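Shikimate 5-dehydrogenase AroE (5-dehydroshikimate reductase) (Mycobacterium tuberculosis, PDB 4P4G) probably catalyses the NADP-dependent interconversion of 3-dehydroshikimate and shikimate, the fourth of seven steps leading to chorismate. Local coordinates at residues 62-66 / 67-71; 101-104 / 105-108; 170-173 / 174-177; 236-239 / 240-243. All coordinates share one frame; numbering follows the deposited sequence.

Contact 1 of 4, residues 62-66 / 67-71. With SKM ((3R,4S,5R)-3,4,5-trihydroxycyclohex-1-ene-1-carboxylic acid), chain C.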
loop_
_atom_site.group_PDB
_atom_site.type_symbol
_atom_site.label_atom_id
_atom_site.label_comp_id
_atom_site.label_asym_id
_atom_site.label_seq_id
_atom_site.Cartn_x
_atom_site.Cartn_y
_atom_site.Cartn_z
ATOM N N VAL A 62 -11.723 1.099 9.886
ATOM C CA VAL A 62 -10.439 0.473 10.176
ATOM C C VAL A 62 -9.579 0.481 8.928
ATOM O O VAL A 62 -10.084 0.422 7.797
ATOM C CB VAL A 62 -10.588 -0.979 10.671
ATOM C CG1 VAL A 62 -11.175 -1.022 12.052
ATOM C CG2 VAL A 62 -11.436 -1.795 9.691
ATOM N N SER A 63 -8.274 0.591 9.146
ATOM C CA SER A 63 -7.298 0.408 8.096
ATOM C C SER A 63 -7.018 -1.084 8.042
ATOM O O SER A 63 -7.118 -1.774 9.057
ATOM C CB SER A 63 -6.020 1.171 8.430
ATOM O OG SER A 63 -6.300 2.526 8.756
ATOM N N VAL A 64 -6.694 -1.592 6.857
ATOM C CA VAL A 64 -6.442 -3.021 6.708
ATOM C C VAL A 64 -5.112 -3.207 6.028
ATOM O O VAL A 64 -4.854 -2.629 4.971
ATOM C CB VAL A 64 -7.548 -3.718 5.901
ATOM C CG1 VAL A 64 -7.221 -5.199 5.742
ATOM C CG2 VAL A 64 -8.897 -3.539 6.601
ATOM N N THR A 65 -4.236 -3.978 6.659
ATOM C CA THR A 65 -2.963 -4.297 6.035
ATOM C C THR A 65 -2.886 -5.791 5.732
ATOM O O THR A 65 -3.884 -6.518 5.848
ATOM C CB THR A 65 -1.762 -3.796 6.903
ATOM O OG1 THR A 65 -0.543 -3.866 6.146
ATOM C CG2 THR A 65 -1.625 -4.629 8.169
ATOM N N MET A 66 -1.715 -6.251 5.307
ATOM C CA MET A 66 -1.497 -7.672 5.053
ATOM C C MET A 66 -1.868 -8.514 6.285
ATOM O O MET A 66 -1.546 -8.133 7.418
ATOM C CB MET A 66 -0.030 -7.878 4.674
ATOM C CG MET A 66 0.600 -9.141 5.206
ATOM S SD MET A 66 2.053 -9.536 4.213
ATOM C CE MET A 66 1.258 -9.856 2.643
ATOM N N PRO A 67 -2.546 -9.661 6.082
ATOM C CA PRO A 67 -2.943 -10.259 4.808
ATOM C C PRO A 67 -4.422 -10.066 4.456
ATOM O O PRO A 67 -4.961 -10.892 3.724
ATOM C CB PRO A 67 -2.718 -11.745 5.075
ATOM C CG PRO A 67 -3.172 -11.891 6.502
ATOM C CD PRO A 67 -2.710 -10.620 7.195
ATOM N N GLY A 68 -5.053 -8.996 4.918
ATOM C CA GLY A 68 -6.500 -8.907 4.809
ATOM C C GLY A 68 -7.119 -8.066 3.708
ATOM O O GLY A 68 -8.338 -7.881 3.715
ATOM N N LYS A 69 -6.330 -7.548 2.767
ATOM C CA LYS A 69 -6.889 -6.593 1.792
ATOM C C LYS A 69 -7.907 -7.169 0.806
ATOM O O LYS A 69 -8.821 -6.464 0.390
ATOM C CB LYS A 69 -5.781 -5.823 1.066
ATOM C CG LYS A 69 -4.924 -5.018 2.051
ATOM C CD LYS A 69 -3.811 -4.273 1.315
ATOM C CE LYS A 69 -3.034 -3.415 2.298
ATOM N NZ LYS A 69 -1.947 -2.640 1.614
ATOM N N PHE A 70 -7.761 -8.438 0.435
ATOM C CA PHE A 70 -8.772 -9.078 -0.410
ATOM C C PHE A 70 -10.027 -9.391 0.402
ATOM O O PHE A 70 -11.157 -9.162 -0.047
ATOM C CB PHE A 70 -8.198 -10.328 -1.086
ATOM C CG PHE A 70 -7.048 -10.031 -2.014
ATOM C CD1 PHE A 70 -7.258 -9.350 -3.202
ATOM C CD2 PHE A 70 -5.756 -10.436 -1.695
ATOM C CE1 PHE A 70 -6.194 -9.063 -4.067
ATOM C CE2 PHE A 70 -4.684 -10.164 -2.554
ATOM C CZ PHE A 70 -4.906 -9.475 -3.741
ATOM N N ALA A 71 -9.825 -9.873 1.623
ATOM C CA ALA A 71 -10.940 -10.169 2.518
ATOM C C ALA A 71 -11.749 -8.900 2.811
ATOM O O ALA A 71 -12.970 -8.952 2.903
ATOM C CB ALA A 71 -10.436 -10.789 3.804
HETATM O O12 SKM C . -2.446 0.255 3.335
HETATM C C8 SKM C . -1.730 0.490 4.545
HETATM C C6 SKM C . -0.499 -0.373 4.533
HETATM O O7 SKM C . -0.817 -1.701 4.162
HETATM C C5 SKM C . 0.071 -0.388 5.858
HETATM C C4 SKM C . -0.510 0.009 6.989
HETATM C C1 SKM C . 0.255 -0.105 8.296
HETATM O O2 SKM C . -0.252 0.334 9.338
HETATM O O3 SKM C . 1.385 -0.626 8.335
HETATM C C10 SKM C . -1.951 0.600 7.036
HETATM C C9 SKM C . -2.654 0.220 5.699
HETATM O O11 SKM C . -3.762 1.047 5.620
#
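Two side chains grip hydroxyl O7 of the bound shikimate: T65 OG1 and K69 NZ each lie 2.9 Å from it, and NZ adds a weak bond to the neighbouring hydroxyl O12. T65 brings its hydroxyl there by setting OG1 anti to its backbone N (chi1 -168°). K69 comes from the first turn of the following helix; its chain is extended all the way beyond CG, runs alongside the strand end with CE 3.3 Å from V64 O, and so carries the amine to the ligand, where D105 also holds it in a salt bridge. A long, straight lysine suits this span. Between the two gripping residues the chain turns through a cis peptide before P67. The turn is closed by G68 N, which donates to T65 O at 2.9 Å, nearly straight (163°) and onto a lone pair. G68, at the N-cap, packs against V64, whose CG1 is 3.5 Å from G68 C; a residue without a side chain fits that tight place. Strand 59-64 pairs with strands 7-12 and 91-95 in the mixed sheet, and a four-residue turn, 65-68, leads from its end into helix 69-75, beside the ligand.

Contact 2 of 4, residues 101-104 / 105-108. With SKM ((3R,4S,5R)-3,4,5-trihydroxycyclohex-1-ene-1-carboxylic acid), chain C.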
loop_
_atom_site.group_PDB
_atom_site.type_symbol
_atom_site.label_atom_id
_atom_site.label_comp_id
_atom_site.label_asym_id
_atom_site.label_seq_id
_atom_site.Cartn_x
_atom_site.Cartn_y
_atom_site.Cartn_z
ATOM N N ALA A 101 -15.787 -0.304 1.310
ATOM C CA ALA A 101 -14.374 -0.563 1.063
ATOM C C ALA A 101 -13.792 0.514 0.160
ATOM O O ALA A 101 -14.384 0.872 -0.869
ATOM C CB ALA A 101 -14.180 -1.930 0.429
ATOM N N ASP A 102 -12.625 1.017 0.535
ATOM C CA ASP A 102 -11.880 1.908 -0.343
ATOM C C ASP A 102 -10.440 1.431 -0.437
ATOM O O ASP A 102 -9.982 0.601 0.361
ATOM C CB ASP A 102 -11.935 3.355 0.160
ATOM C CG ASP A 102 -11.299 4.340 -0.823
ATOM O OD1 ASP A 102 -11.363 4.088 -2.052
ATOM O OD2 ASP A 102 -10.717 5.351 -0.372
ATOM N N ASN A 103 -9.725 1.928 -1.434
ATOM C CA ASN A 103 -8.306 1.661 -1.515
ATOM C C ASN A 103 -7.541 2.969 -1.597
ATOM O O ASN A 103 -7.598 3.669 -2.609
ATOM C CB ASN A 103 -7.962 0.778 -2.711
ATOM C CG ASN A 103 -6.556 0.252 -2.632
ATOM O OD1 ASN A 103 -5.596 1.028 -2.647
ATOM N ND2 ASN A 103 -6.413 -1.064 -2.535
ATOM N N THR A 104 -6.827 3.298 -0.528
ATOM C CA THR A 104 -5.995 4.498 -0.523
ATOM C C THR A 104 -4.510 4.229 -0.793
ATOM O O THR A 104 -3.714 5.175 -0.796
ATOM C CB THR A 104 -6.134 5.286 0.799
ATOM O OG1 THR A 104 -5.494 4.557 1.855
ATOM C CG2 THR A 104 -7.599 5.491 1.163
ATOM N N ASP A 105 -4.134 2.968 -1.023
ATOM C CA ASP A 105 -2.742 2.630 -1.366
ATOM C C ASP A 105 -2.362 3.198 -2.738
ATOM O O ASP A 105 -1.177 3.381 -3.034
ATOM C CB ASP A 105 -2.511 1.111 -1.392
ATOM C CG ASP A 105 -2.471 0.486 -0.011
ATOM O OD1 ASP A 105 -1.901 1.097 0.918
ATOM O OD2 ASP A 105 -3.015 -0.637 0.138
ATOM N N ILE A 106 -3.359 3.449 -3.581
ATOM C CA ILE A 106 -3.120 4.118 -4.861
ATOM C C ILE A 106 -2.517 5.497 -4.590
ATOM O O ILE A 106 -1.497 5.860 -5.191
ATOM C CB ILE A 106 -4.417 4.286 -5.663
ATOM C CG1 ILE A 106 -5.035 2.929 -5.989
ATOM C CG2 ILE A 106 -4.172 5.096 -6.930
ATOM C CD1 ILE A 106 -6.500 3.044 -6.405
ATOM N N ASP A 107 -3.141 6.252 -3.679
ATOM C CA ASP A 107 -2.596 7.540 -3.223
ATOM C C ASP A 107 -1.216 7.379 -2.608
ATOM O O ASP A 107 -0.350 8.244 -2.771
ATOM C CB ASP A 107 -3.490 8.175 -2.158
ATOM C CG ASP A 107 -4.834 8.601 -2.686
ATOM O OD1 ASP A 107 -4.999 8.703 -3.920
ATOM O OD2 ASP A 107 -5.728 8.865 -1.851
ATOM N N GLY A 108 -1.033 6.293 -1.857
ATOM C CA GLY A 108 0.236 5.999 -1.225
ATOM C C GLY A 108 1.345 5.926 -2.249
ATOM O O GLY A 108 2.408 6.541 -2.084
HETATM O O12 SKM C . -2.446 0.255 3.335
HETATM C C8 SKM C . -1.730 0.490 4.545
HETATM C C6 SKM C . -0.499 -0.373 4.533
HETATM O O7 SKM C . -0.817 -1.701 4.162
HETATM C C5 SKM C . 0.071 -0.388 5.858
HETATM C C4 SKM C . -0.510 0.009 6.989
HETATM C C1 SKM C . 0.255 -0.105 8.296
HETATM O O2 SKM C . -0.252 0.334 9.338
HETATM O O3 SKM C . 1.385 -0.626 8.335
HETATM C C10 SKM C . -1.951 0.600 7.036
HETATM C C9 SKM C . -2.654 0.220 5.699
HETATM O O11 SKM C . -3.762 1.047 5.620
HETATM O O HOH W 1 -3.815 -2.137 -1.942
#
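N103 turns CG anti to its backbone N (chi1 -167°), while D105 keeps CG beside its own (chi1 -74°), and the two polar groups meet at the start of helix 105-113. The side chains cross nearly at a right angle, amide and carboxylate planes 73° apart, with N103 OD1 3.3 Å from D105 CB. That oxygen caps the helix. It accepts from D105 N at 2.9 Å, closing an Asx turn, and from I106 N at 3.4 Å; both bonds are weak, but they occupy first-turn N-H groups that have no earlier helical carbonyl to use. An i to i+4 backbone bond follows, G108 N donating to T104 O at 3.1 Å. The other end of the amide is held as well: N103 ND2 bonds to S88 O and to a water 2.9 Å away, and this water donates to D105 OD2, which K69 also holds, at 2.7 Å. Asparagine, with an acceptor and a donor on one short group, suits both tasks. T104 OG1 reaches Q243 O on helix 236-252. The remaining oxygen, D105 OD1, takes the hydrogen of shikimate hydroxyl O12 at 2.6 Å. The carboxylate thus acts as acceptor at both oxygens: with lysine and water held at OD2, OD1 is directed at the substrate hydroxyl, which donates to it.

Contact 3 of 4, residues 170-173 / 174-177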
loop_
_atom_site.group_PDB
_atom_site.type_symbol
_atom_site.label_atom_id
_atom_site.label_comp_id
_atom_site.label_asym_id
_atom_site.label_seq_id
_atom_site.Cartn_x
_atom_site.Cartn_y
_atom_site.Cartn_z
ATOM N N PHE A 170 4.242 -9.921 -17.783
ATOM C CA PHE A 170 4.767 -10.676 -16.651
ATOM C C PHE A 170 6.192 -11.130 -16.928
ATOM O O PHE A 170 6.509 -11.526 -18.048
ATOM C CB PHE A 170 3.879 -11.900 -16.396
ATOM C CG PHE A 170 4.509 -12.943 -15.514
ATOM C CD1 PHE A 170 4.799 -12.661 -14.186
ATOM C CD2 PHE A 170 4.781 -14.210 -16.002
ATOM C CE1 PHE A 170 5.369 -13.620 -13.360
ATOM C CE2 PHE A 170 5.355 -15.181 -15.185
ATOM C CZ PHE A 170 5.645 -14.883 -13.861
ATOM N N CYS A 171 7.037 -11.063 -15.898
ATOM C CA CYS A 171 8.398 -11.584 -15.955
ATOM C C CYS A 171 8.655 -12.433 -14.715
ATOM O O CYS A 171 8.497 -11.957 -13.592
ATOM C CB CYS A 171 9.401 -10.427 -16.008
ATOM S SG CYS A 171 11.146 -10.931 -16.018
ATOM N N ALA A 172 9.039 -13.690 -14.908
ATOM C CA ALA A 172 9.364 -14.559 -13.779
ATOM C C ALA A 172 10.625 -14.080 -13.069
ATOM O O ALA A 172 11.522 -13.512 -13.698
ATOM C CB ALA A 172 9.528 -15.997 -14.248
ATOM N N PHE A 173 10.695 -14.310 -11.759
ATOM C CA PHE A 173 11.877 -13.951 -10.982
ATOM C C PHE A 173 13.135 -14.687 -11.426
ATOM O O PHE A 173 14.220 -14.108 -11.451
ATOM C CB PHE A 173 11.657 -14.277 -9.498
ATOM C CG PHE A 173 11.121 -13.134 -8.690
ATOM C CD1 PHE A 173 11.906 -12.017 -8.431
ATOM C CD2 PHE A 173 9.841 -13.193 -8.152
ATOM C CE1 PHE A 173 11.410 -10.963 -7.678
ATOM C CE2 PHE A 173 9.346 -12.142 -7.394
ATOM C CZ PHE A 173 10.130 -11.030 -7.162
ATOM N N ASP A 174 12.988 -15.966 -11.753
ATOM C CA ASP A 174 14.131 -16.876 -11.796
ATOM C C ASP A 174 14.540 -17.402 -13.168
ATOM O O ASP A 174 15.539 -18.116 -13.274
ATOM C CB ASP A 174 13.858 -18.086 -10.894
ATOM C CG ASP A 174 13.631 -17.698 -9.447
ATOM O OD1 ASP A 174 14.399 -16.865 -8.926
ATOM O OD2 ASP A 174 12.678 -18.231 -8.835
ATOM N N SER A 175 13.786 -17.083 -14.212
ATOM C CA SER A 175 14.021 -17.741 -15.499
ATOM C C SER A 175 14.999 -17.019 -16.427
ATOM O O SER A 175 15.365 -17.551 -17.470
ATOM C CB SER A 175 12.705 -18.061 -16.212
ATOM O OG SER A 175 11.939 -16.893 -16.429
ATOM N N GLY A 176 15.436 -15.822 -16.043
ATOM C CA GLY A 176 16.516 -15.167 -16.763
ATOM C C GLY A 176 16.164 -13.847 -17.411
ATOM O O GLY A 176 16.980 -13.263 -18.128
ATOM N N GLY A 177 14.958 -13.359 -17.157
ATOM C CA GLY A 177 14.517 -12.123 -17.779
ATOM C C GLY A 177 14.569 -10.917 -16.862
ATOM O O GLY A 177 14.352 -9.785 -17.304
HETATM O O HOH W 2 12.386 -14.466 -16.201
HETATM O O HOH W 3 15.350 -13.763 -14.024
#
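The connection leaving edge strand 167-172 of the parallel sheet is a compact turn whose two ends meet where C171 touches G177. C171 sets SG anti to its backbone N (chi1 178°), which lays the sulfur against the next glycine but one, C171 SG being 3.5 Å from G177 C. Glycine suits this tight place beside the sulfur. Farther along, the methyl of A172 meets the hydroxyl of S175, CB to OG 3.4 Å, across residues F173 and D174, whose backbone angles come close to those of a type I turn. No direct hydrogen bond joins the two halves; two waters do the work. One donates to A172 O at 2.8 Å, accepts from G177 N at 3.0 Å, and lies a short 2.5 Å from S175 OG, so that the A172 carbonyl, a hydroxyl and a loop amide share it. The second donates to F173 O at 2.8 Å and accepts from G176 N at 2.9 Å. G176 has a positive phi of 118°, a conformation that glycine adopts readily. The exposed D174 and S175 are polar, as fits a loop at the surface, whereas F173 is buried: its ring stacks with that of Y200, and Y200 OH hydrogen-bonds to D174 OD1. Through helix 178-184 the chain then returns to strand 187-190, on the far side of strand 119-123, and this long crossover from the third to the fourth strand of the sheet is the hallmark of the Rossmann fold.

Contact 4 of 4, residues 236-239 / 240-243. With SKM ((3R,4S,5R)-3,4,5-trihydroxycyclohex-1-ene-1-carboxylic acid), chain C.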
loop_
_atom_site.group_PDB
_atom_site.type_symbol
_atom_site.label_atom_id
_atom_site.label_comp_id
_atom_site.label_asym_id
_atom_site.label_seq_id
_atom_site.Cartn_x
_atom_site.Cartn_y
_atom_site.Cartn_z
ATOM N N GLY A 236 8.871 2.744 2.964
ATOM C CA GLY A 236 7.456 2.473 3.154
ATOM C C GLY A 236 6.758 3.504 4.018
ATOM O O GLY A 236 5.526 3.609 4.008
ATOM N N LEU A 237 7.537 4.264 4.782
ATOM C CA LEU A 237 6.960 5.316 5.620
ATOM C C LEU A 237 6.348 6.408 4.769
ATOM O O LEU A 237 5.341 7.014 5.163
ATOM C CB LEU A 237 8.024 5.945 6.533
ATOM C CG LEU A 237 8.495 5.152 7.746
ATOM C CD1 LEU A 237 9.384 6.033 8.628
ATOM C CD2 LEU A 237 7.301 4.639 8.530
ATOM N N GLN A 238 6.952 6.688 3.613
ATOM C CA GLN A 238 6.401 7.723 2.735
ATOM C C GLN A 238 5.090 7.226 2.111
ATOM O O GLN A 238 4.116 7.986 2.007
ATOM C CB GLN A 238 7.426 8.164 1.671
ATOM C CG GLN A 238 8.698 8.792 2.273
ATOM C CD GLN A 238 8.394 10.003 3.150
ATOM O OE1 GLN A 238 7.567 10.842 2.802
ATOM N NE2 GLN A 238 9.061 10.089 4.293
ATOM N N MET A 239 5.048 5.950 1.725
ATOM C CA MET A 239 3.790 5.357 1.248
ATOM C C MET A 239 2.736 5.369 2.356
ATOM O O MET A 239 1.572 5.684 2.107
ATOM C CB MET A 239 3.990 3.923 0.745
ATOM C CG MET A 239 2.764 3.368 0.022
ATOM S SD MET A 239 2.979 1.677 -0.548
ATOM C CE MET A 239 4.647 1.756 -1.184
ATOM N N LEU A 240 3.148 5.042 3.579
ATOM C CA LEU A 240 2.233 5.051 4.725
ATOM C C LEU A 240 1.590 6.420 4.951
ATOM O O LEU A 240 0.388 6.519 5.152
ATOM C CB LEU A 240 2.971 4.611 5.997
ATOM C CG LEU A 240 2.088 4.579 7.248
ATOM C CD1 LEU A 240 1.135 3.383 7.170
ATOM C CD2 LEU A 240 2.962 4.522 8.501
ATOM N N LEU A 241 2.399 7.475 4.921
ATOM C CA LEU A 241 1.908 8.838 5.070
ATOM C C LEU A 241 0.886 9.186 4.004
ATOM O O LEU A 241 -0.211 9.664 4.312
ATOM C CB LEU A 241 3.071 9.815 4.944
ATOM C CG LEU A 241 2.674 11.289 5.056
ATOM C CD1 LEU A 241 2.064 11.587 6.415
ATOM C CD2 LEU A 241 3.885 12.165 4.810
ATOM N N HIS A 242 1.242 8.956 2.746
ATOM C CA HIS A 242 0.382 9.394 1.660
ATOM C C HIS A 242 -0.929 8.614 1.578
ATOM O O HIS A 242 -1.955 9.186 1.219
ATOM C CB HIS A 242 1.140 9.432 0.329
ATOM C CG HIS A 242 2.060 10.606 0.224
ATOM N ND1 HIS A 242 1.642 11.830 -0.245
ATOM C CD2 HIS A 242 3.360 10.754 0.571
ATOM C CE1 HIS A 242 2.656 12.683 -0.204
ATOM N NE2 HIS A 242 3.708 12.053 0.285
ATOM N N GLN A 243 -0.915 7.331 1.928
ATOM C CA GLN A 243 -2.173 6.573 1.953
ATOM C C GLN A 243 -3.011 6.939 3.176
ATOM O O GLN A 243 -4.225 6.730 3.190
ATOM C CB GLN A 243 -1.926 5.053 1.886
ATOM C CG GLN A 243 -1.235 4.451 3.096
ATOM C CD GLN A 243 -2.179 4.169 4.245
ATOM O OE1 GLN A 243 -3.274 3.635 4.054
ATOM N NE2 GLN A 243 -1.768 4.540 5.446
HETATM O O12 SKM C . -2.446 0.255 3.335
HETATM C C8 SKM C . -1.730 0.490 4.545
HETATM C C6 SKM C . -0.499 -0.373 4.533
HETATM O O7 SKM C . -0.817 -1.701 4.162
HETATM C C5 SKM C . 0.071 -0.388 5.858
HETATM C C4 SKM C . -0.510 0.009 6.989
HETATM C C1 SKM C . 0.255 -0.105 8.296
HETATM O O2 SKM C . -0.252 0.334 9.338
HETATM O O3 SKM C . 1.385 -0.626 8.335
HETATM C C10 SKM C . -1.951 0.600 7.036
HETATM C C9 SKM C . -2.654 0.220 5.699
HETATM O O11 SKM C . -3.762 1.047 5.620
HETATM O O HOH W 4 6.494 11.908 0.584
#
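In the first turns of alpha-helix 236-252, G236 O accepts from L240 N at 2.8 Å, and the same i to i+4 pattern satisfies L237 O with L241 N, Q238 O with H242 N and M239 O with Q243 N. The side chain of Q243 adds to this. Its CG stands between the backbone N and carbonyl carbon (chi1 67°) and the chain bends again at chi2, folding the amide back along the helix. There NE2 donates to L240 O at 2.9 Å, on a lone pair in the carbonyl plane, which fits this rotation of the amide, with OE1 toward shikimate. OE1 accepts from hydroxyl O11 at 3.1 Å; glutamine suits because one end can give to the helix while the other takes from the ligand. L240 supplies the apolar complement, with CD1 3.8 Å from ring carbon C4 and CD2 4.3 Å from L237 CD2. On another side, less buried, a water donates to Q238 OE1 at 2.7 Å and is hydrogen-bonded to H242 NE2 at 2.8 Å. The imidazole also turns its edge to the backbone, CD2 lying 3.2 Å from Q238 O, in the plane of the ring.

In the fold
Contacts 1, 2 and 4 are buried and gather round one shikimate; contact 3 lies at the rim of the parallel sheet, its centre about 28 Å from the centres of contacts 1 and 2. Contacts 1 and 2 both mark the passage from a strand of the mixed sheet to a helix, and the K69–D105 salt bridge joins them. Contact 4, within a helix, meets contact 2 through T104 and Q243 and packs H242 and M239 against the 105-108 turn. Chemistry follows place: around the ligand direct bonds from charged, amide and hydroxyl groups predominate, with a water in contacts 2 and 4, whereas in contact 3 no direct hydrogen bond joins the halves and two waters bridge them.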